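Side-chain contacts in plexin-A4 (Homo sapiens, PDB 4E74), which probably binds Rho-family GTPases through this cytoplasmic domain of a plexin receptor, consistent with a role in signalling: residues 14-19 with 96-101; 31-36 with 40-45; 69-72 with 76-79. One frame throughout, in Å; residues are numbered along the deposited sequence. Where two conformers were deposited one is given.

Interaction 1 (14-19 with 96-101)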
# COMPACT_ATOMS: atom_id res chain seq x y z
N LEU A 14 -6.76 7.96 20.46
CA LEU A 14 -5.89 9.05 20.88
C LEU A 14 -5.23 9.69 19.66
O LEU A 14 -5.29 9.14 18.54
CB LEU A 14 -4.80 8.60 21.93
CG LEU A 14 -3.70 7.69 21.40
CD1 LEU A 14 -2.47 7.78 22.35
CD2 LEU A 14 -4.15 6.25 21.20
N VAL A 15 -4.68 10.87 19.85
CA VAL A 15 -3.95 11.61 18.82
C VAL A 15 -2.43 11.53 19.05
O VAL A 15 -1.96 11.83 20.16
CB VAL A 15 -4.39 13.07 18.76
CG1 VAL A 15 -3.61 13.86 17.71
CG2 VAL A 15 -5.92 13.19 18.49
N LEU A 16 -1.69 11.28 17.97
CA LEU A 16 -0.22 11.44 17.96
C LEU A 16 0.13 12.58 17.04
O LEU A 16 -0.47 12.69 15.96
CB LEU A 16 0.44 10.18 17.50
CG LEU A 16 0.24 8.96 18.38
CD1 LEU A 16 0.95 7.74 17.77
CD2 LEU A 16 0.72 9.26 19.80
N SER A 17 1.10 13.41 17.42
CA SER A 17 1.57 14.51 16.59
C SER A 17 2.80 14.02 15.84
O SER A 17 3.86 13.86 16.46
CB SER A 17 1.87 15.71 17.48
OG SER A 17 2.12 16.83 16.68
N CYS A 18 2.70 13.75 14.53
CA CYS A 18 3.72 13.06 13.77
C CYS A 18 4.66 14.05 13.03
O CYS A 18 4.19 14.91 12.27
CB CYS A 18 3.00 12.09 12.81
SG CYS A 18 1.79 11.02 13.68
N VAL A 19 5.96 13.92 13.25
CA VAL A 19 6.95 14.76 12.61
C VAL A 19 6.94 14.47 11.10
O VAL A 19 6.84 13.30 10.68
CB VAL A 19 8.33 14.47 13.21
CG1 VAL A 19 9.41 15.21 12.43
CG2 VAL A 19 8.34 14.84 14.71
N ASN A 96 2.67 -5.49 21.70
CA ASN A 96 2.69 -4.23 22.40
C ASN A 96 1.77 -3.20 21.66
O ASN A 96 1.74 -3.18 20.44
CB ASN A 96 4.11 -3.65 22.44
CG ASN A 96 5.09 -4.44 23.31
OD1 ASN A 96 4.76 -5.36 24.10
ND2 ASN A 96 6.35 -4.09 23.13
N THR A 97 1.10 -2.34 22.43
CA THR A 97 0.20 -1.30 21.96
C THR A 97 0.63 0.03 22.59
O THR A 97 1.53 0.07 23.48
CB THR A 97 -1.25 -1.58 22.43
OG1 THR A 97 -1.25 -1.51 23.88
CG2 THR A 97 -1.73 -2.94 21.94
N LEU A 98 0.03 1.15 22.20
CA LEU A 98 0.35 2.41 22.83
C LEU A 98 -0.08 2.39 24.32
O LEU A 98 0.55 3.05 25.16
CB LEU A 98 -0.28 3.61 22.11
CG LEU A 98 0.31 3.92 20.72
CD1 LEU A 98 -0.58 4.88 19.96
CD2 LEU A 98 1.73 4.46 20.79
N ALA A 99 -1.18 1.70 24.62
CA ALA A 99 -1.64 1.58 26.03
C ALA A 99 -0.61 0.84 26.85
O ALA A 99 -0.36 1.20 28.01
CB ALA A 99 -3.01 0.89 26.10
N HIS A 100 -0.01 -0.20 26.27
CA HIS A 100 1.11 -0.92 26.93
C HIS A 100 2.22 -0.01 27.36
O HIS A 100 2.77 -0.12 28.51
CB HIS A 100 1.62 -1.99 25.98
CG HIS A 100 2.88 -2.66 26.43
ND1 HIS A 100 2.88 -3.69 27.34
CD2 HIS A 100 4.21 -2.43 26.09
CE1 HIS A 100 4.17 -4.10 27.53
NE2 HIS A 100 4.98 -3.33 26.78
N TYR A 101 2.59 0.91 26.49
CA TYR A 101 3.67 1.87 26.78
C TYR A 101 3.25 3.13 27.53
O TYR A 101 4.08 3.97 27.87
CB TYR A 101 4.37 2.27 25.47
CG TYR A 101 5.24 1.22 24.78
CD1 TYR A 101 6.49 0.84 25.31
CD2 TYR A 101 4.88 0.69 23.55
CE1 TYR A 101 7.29 -0.06 24.63
CE2 TYR A 101 5.66 -0.22 22.86
CZ TYR A 101 6.91 -0.57 23.39
OH TYR A 101 7.75 -1.41 22.72
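Leu14 and Leu98 mark the closest approach of the two backbones, and even there the CA atoms lie 9.3 Å apart; strand 14-18 and the short helical turn at 98-101 meet through side chains alone. Three leucines span the gap. Leu98 is the common partner, and its CD1 does all the touching from the helical side. Leu16 meets it tip to tip, CD1 to CD1 of Leu98 at 3.9 Å. Leu14 comes in at a slant, with its CD2 4.0 Å from Leu98 CD1. The CG of Leu14 sits between its backbone N and carbonyl carbon (chi1 70°). In Leu16 the CG is anti to the carbonyl carbon instead (chi1 -63°). From these two torsions, one methyl of each strand leucine reaches the same methyl of Leu98.

The turn carrying Leu98 is held by polar groups. Thr97 is its N-cap, and His100 N donates to Thr97 OG1 at 3.0 Å with a nearly straight bond (163°). His100 CD2 lies 3.9 Å above the centre of one face of the Tyr101 ring. Tyr101 OH and Asn96 ND2 both bond to Gln80 O, which ties the turn to the preceding loop.

The contact is part of the buried core of a ubiquitin-like fold. Val42 of helix 39-50 packs on both Leu16 and Leu98, and Val103 also touches Leu98. Ile33 of the neighbouring strand 29-34 lies against Leu14 and Leu98. On the other flank of strand 13-18, Val109 of strand 108-113 packs on Leu16.

Interaction 2 (31-36 with 40-45)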
# COMPACT_ATOMS: atom_id res chain seq x y z
N VAL A 31 -2.55 12.68 13.98
CA VAL A 31 -3.11 11.44 13.47
C VAL A 31 -3.86 10.69 14.55
O VAL A 31 -3.35 10.49 15.66
CB VAL A 31 -2.03 10.53 12.86
CG1 VAL A 31 -2.66 9.24 12.32
CG2 VAL A 31 -1.26 11.28 11.76
N LYS A 32 -5.11 10.32 14.26
CA LYS A 32 -5.89 9.43 15.14
C LYS A 32 -5.51 7.98 15.04
O LYS A 32 -5.45 7.39 13.93
CB LYS A 32 -7.41 9.53 14.82
CG LYS A 32 -8.08 10.83 15.21
CD LYS A 32 -8.60 10.87 16.63
CE LYS A 32 -9.07 12.28 16.97
NZ LYS A 32 -9.68 12.42 18.30
N ILE A 33 -5.27 7.34 16.19
CA ILE A 33 -5.13 5.89 16.24
C ILE A 33 -5.84 5.32 17.47
O ILE A 33 -6.42 6.09 18.25
CB ILE A 33 -3.67 5.37 16.11
CG1 ILE A 33 -2.90 5.52 17.41
CG2 ILE A 33 -2.90 6.05 14.94
CD1 ILE A 33 -2.79 6.97 17.85
N LEU A 34 -5.88 3.99 17.61
CA LEU A 34 -6.53 3.39 18.76
C LEU A 34 -5.48 3.00 19.78
O LEU A 34 -4.37 2.56 19.40
CB LEU A 34 -7.29 2.15 18.37
CG LEU A 34 -8.42 2.39 17.34
CD1 LEU A 34 -8.97 1.08 16.83
CD2 LEU A 34 -9.53 3.20 18.00
N ASN A 35 -5.86 3.08 21.05
CA ASN A 35 -4.92 2.67 22.10
C ASN A 35 -4.65 1.17 22.16
O ASN A 35 -3.67 0.75 22.84
CB ASN A 35 -5.33 3.21 23.45
CG ASN A 35 -6.57 2.55 23.98
OD1 ASN A 35 -7.29 1.82 23.30
ND2 ASN A 35 -6.86 2.85 25.26
N CYS A 36 -5.44 0.36 21.44
CA CYS A 36 -5.26 -1.06 21.30
C CYS A 36 -4.61 -1.55 20.00
O CYS A 36 -4.52 -2.74 19.77
CB CYS A 36 -6.60 -1.78 21.50
SG CYS A 36 -7.98 -1.22 20.40
N THR A 40 2.73 -1.99 14.92
CA THR A 40 2.71 -2.14 13.44
C THR A 40 1.45 -1.46 12.87
O THR A 40 1.56 -0.70 11.93
CB THR A 40 2.80 -3.59 13.01
OG1 THR A 40 4.09 -4.10 13.47
CG2 THR A 40 2.69 -3.74 11.53
N GLN A 41 0.33 -1.67 13.51
CA GLN A 41 -0.94 -1.02 13.08
C GLN A 41 -0.90 0.50 13.25
O GLN A 41 -1.40 1.23 12.38
CB GLN A 41 -2.11 -1.64 13.82
CG GLN A 41 -2.42 -3.06 13.39
CD GLN A 41 -3.46 -3.76 14.28
OE1 GLN A 41 -3.57 -3.52 15.49
NE2 GLN A 41 -4.28 -4.60 13.64
N VAL A 42 -0.26 1.00 14.31
CA VAL A 42 -0.06 2.43 14.47
C VAL A 42 0.77 3.00 13.30
O VAL A 42 0.47 4.07 12.75
CB VAL A 42 0.62 2.77 15.81
CG1 VAL A 42 0.97 4.25 15.93
CG2 VAL A 42 -0.25 2.30 16.98
N LYS A 43 1.92 2.36 13.05
CA LYS A 43 2.79 2.78 11.96
C LYS A 43 2.05 2.83 10.62
O LYS A 43 2.23 3.81 9.88
CB LYS A 43 4.05 1.92 11.88
CG LYS A 43 5.01 2.13 13.05
CD LYS A 43 6.29 1.31 12.89
CE LYS A 43 6.07 -0.19 12.84
NZ LYS A 43 7.36 -0.98 12.92
N GLU A 44 1.21 1.83 10.37
CA GLU A 44 0.40 1.81 9.12
C GLU A 44 -0.48 3.07 9.02
O GLU A 44 -0.52 3.76 7.97
CB GLU A 44 -0.44 0.56 9.03
CG GLU A 44 0.37 -0.70 8.76
N LYS A 45 -1.14 3.44 10.12
CA LYS A 45 -2.02 4.63 10.13
C LYS A 45 -1.27 5.94 9.97
O LYS A 45 -1.70 6.88 9.31
CB LYS A 45 -2.87 4.65 11.41
CG LYS A 45 -3.93 3.55 11.41
CD LYS A 45 -4.81 3.51 12.68
CE LYS A 45 -5.76 2.31 12.63
NZ LYS A 45 -6.58 2.20 13.88
O HOH W 1 -5.34 -4.48 17.40
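Ile33 and Lys45 make the main contact between strand 29-34 and helix 39-50 of the ubiquitin-like (beta-grasp) fold. The strand leads through a short loop, 35-38, to the helix. The strand and helix segments are nearly antiparallel, at 157°, and their axes approach to 8.8 Å. Ile33 splits its branches between two helix residues one turn apart. CG2 faces Lys45, 3.8 Å from Lys45 CB, and CD of the same lysine passes close to it as well. Ile33 CG1 is turned to Val42 and lies 4.2 Å from Val42 CG2. The torsion of Ile33 explains this: CG1 sits between the backbone N and the carbonyl carbon (chi1 78°), while CG2 is anti to the carbonyl carbon.

Lys45 is extended beyond CG, and its aliphatic chain slants across Ile33 and on to Leu34. Its tip comes near the leucine, with NZ 3.9 Å from Leu34 CG. The charge itself is met by Asp37, which forms a salt bridge with NZ through OD2. The same OD2 accepts from Leu34 N, so one carboxylate oxygen links the strand end to the helix. The methylene groups of Lys45 thus cover apolar surface while its ammonium group stays paired. Further back along the strand, Val31 CG1 rests 3.9 Å from Lys45 O.

The loop end is joined by polar groups. Gln41 OE1 accepts from Thr38 N near the start of the helix. A water also donates to Gln41 OE1 at 2.8 Å. The same water donates to Cys36 O, with 3.1 Å between the water O and Cys36 O.

Interaction 3 (69-72 with 76-79)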
# COMPACT_ATOMS: atom_id res chain seq x y z
N TRP A 69 9.05 7.52 19.91
CA TRP A 69 8.35 8.44 20.82
C TRP A 69 9.27 9.53 21.31
O TRP A 69 10.27 9.24 21.99
CB TRP A 69 7.76 7.63 21.98
CG TRP A 69 7.03 8.41 23.05
CD1 TRP A 69 6.53 9.69 23.01
CD2 TRP A 69 6.71 7.89 24.38
NE1 TRP A 69 5.91 10.03 24.23
CE2 TRP A 69 5.99 8.96 25.08
CE3 TRP A 69 6.94 6.68 25.03
CZ2 TRP A 69 5.56 8.79 26.39
CZ3 TRP A 69 6.46 6.53 26.35
CH2 TRP A 69 5.81 7.56 26.99
N ARG A 70 9.03 10.76 20.90
CA ARG A 70 9.81 11.93 21.31
C ARG A 70 9.17 12.57 22.54
O ARG A 70 8.28 13.44 22.43
CB ARG A 70 9.99 12.93 20.17
CG ARG A 70 10.69 12.29 18.98
CD ARG A 70 11.08 13.29 17.89
NE ARG A 70 11.80 12.57 16.87
CZ ARG A 70 12.36 13.10 15.78
NH1 ARG A 70 12.21 14.39 15.52
NH2 ARG A 70 13.04 12.32 14.96
N GLN A 71 9.57 12.08 23.72
CA GLN A 71 8.99 12.51 25.00
C GLN A 71 9.26 13.98 25.30
O GLN A 71 10.28 14.54 24.90
CB GLN A 71 9.62 11.70 26.16
CG GLN A 71 9.29 10.24 26.17
CD GLN A 71 9.71 9.57 27.46
OE1 GLN A 71 10.55 10.09 28.23
NE2 GLN A 71 9.17 8.35 27.69
N GLY A 72 8.38 14.57 26.11
CA GLY A 72 8.59 15.92 26.61
C GLY A 72 9.88 16.01 27.43
O GLY A 72 10.52 17.07 27.50
N ARG A 76 14.15 9.99 23.42
CA ARG A 76 13.56 9.43 22.18
C ARG A 76 13.61 7.92 22.23
O ARG A 76 14.71 7.32 22.25
CB ARG A 76 14.26 9.98 20.93
CG ARG A 76 14.18 11.47 20.81
CD ARG A 76 14.66 11.95 19.46
NE ARG A 76 14.60 13.40 19.34
CZ ARG A 76 14.96 14.06 18.25
NH1 ARG A 76 15.44 13.40 17.21
NH2 ARG A 76 14.86 15.39 18.20
N MET A 77 12.44 7.29 22.37
CA MET A 77 12.31 5.88 22.62
C MET A 77 11.71 5.14 21.42
O MET A 77 10.67 5.55 20.88
CB MET A 77 11.45 5.66 23.89
CG MET A 77 12.02 6.32 25.17
SD MET A 77 11.08 5.78 26.60
CE MET A 77 10.18 4.38 25.91
N ILE A 78 12.30 4.02 21.04
CA ILE A 78 11.73 3.18 19.98
C ILE A 78 10.70 2.19 20.53
O ILE A 78 10.96 1.43 21.46
CB ILE A 78 12.83 2.44 19.18
CG1 ILE A 78 13.78 3.46 18.50
CG2 ILE A 78 12.20 1.48 18.18
CD1 ILE A 78 13.15 4.37 17.43
N LEU A 79 9.48 2.26 19.99
CA LEU A 79 8.39 1.38 20.35
C LEU A 79 8.18 0.38 19.23
O LEU A 79 8.37 0.72 18.04
CB LEU A 79 7.12 2.24 20.57
CG LEU A 79 7.21 3.48 21.46
CD1 LEU A 79 5.82 4.12 21.62
CD2 LEU A 79 7.82 3.10 22.83
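Trp69 and Met77 form an antiparallel hydrogen-bonded pair of the hairpin made by strands 65-70 and 76-79. Each backbone satisfies the other. Trp69 N donates to Met77 O at 2.7 Å, and Met77 N returns a bond to Trp69 O at 2.9 Å. Trp69 O also receives a CA-H contact from Arg76.

On the Trp69 face, Met77 lies alongside the tryptophan. Its CE is 4.1 Å from Trp69 CE3, and its sulfur is placed obliquely to the ring, a Met-aromatic contact. Gln71 NE2 comes within 3.4 Å of Met77 SD, while Gln71 OE1 bonds to Ser73 OG. Leu79 CD1 packs on Trp69 CB.

On the other face Arg70 and Arg76 form a non-hydrogen-bonded pair. Both chains run extended from CG to NE and cross at a slant, and this lays their guanidinium groups flat on each other. The planes are 12° apart and the centres 3.7 Å. Arg76 NH1 sits over the centre of the Arg70 group. Arg70 NE forms a salt bridge with Glu68 OE1, and Arg76 packs on Glu68 too. Glu68 therefore probably offsets part of the charge and so eases the stacking.

How the interactions relate
From the N terminus, strand 13-18 comes first and pairs with strand 29-34, which opens interaction 2. Helix 39-50 closes that short loop at once. The chain then reaches strands 65-70 and 76-79, where interaction 3 closes a hairpin at the edge of the sheet. Interaction 1 closes last, when 96-101 returns to the first strand, and its long loop encloses the other two. Interactions 2 and 3 follow in series, and none cross. Interactions 2 and 3 do not touch each other, but interaction 1 meets both: Leu16 pairs with Val31 through the backbone, and Tyr101 packs on Leu79. The helical turn thus packs against both outermost strands, 29-34 and 76-79, as well as strand 13-18.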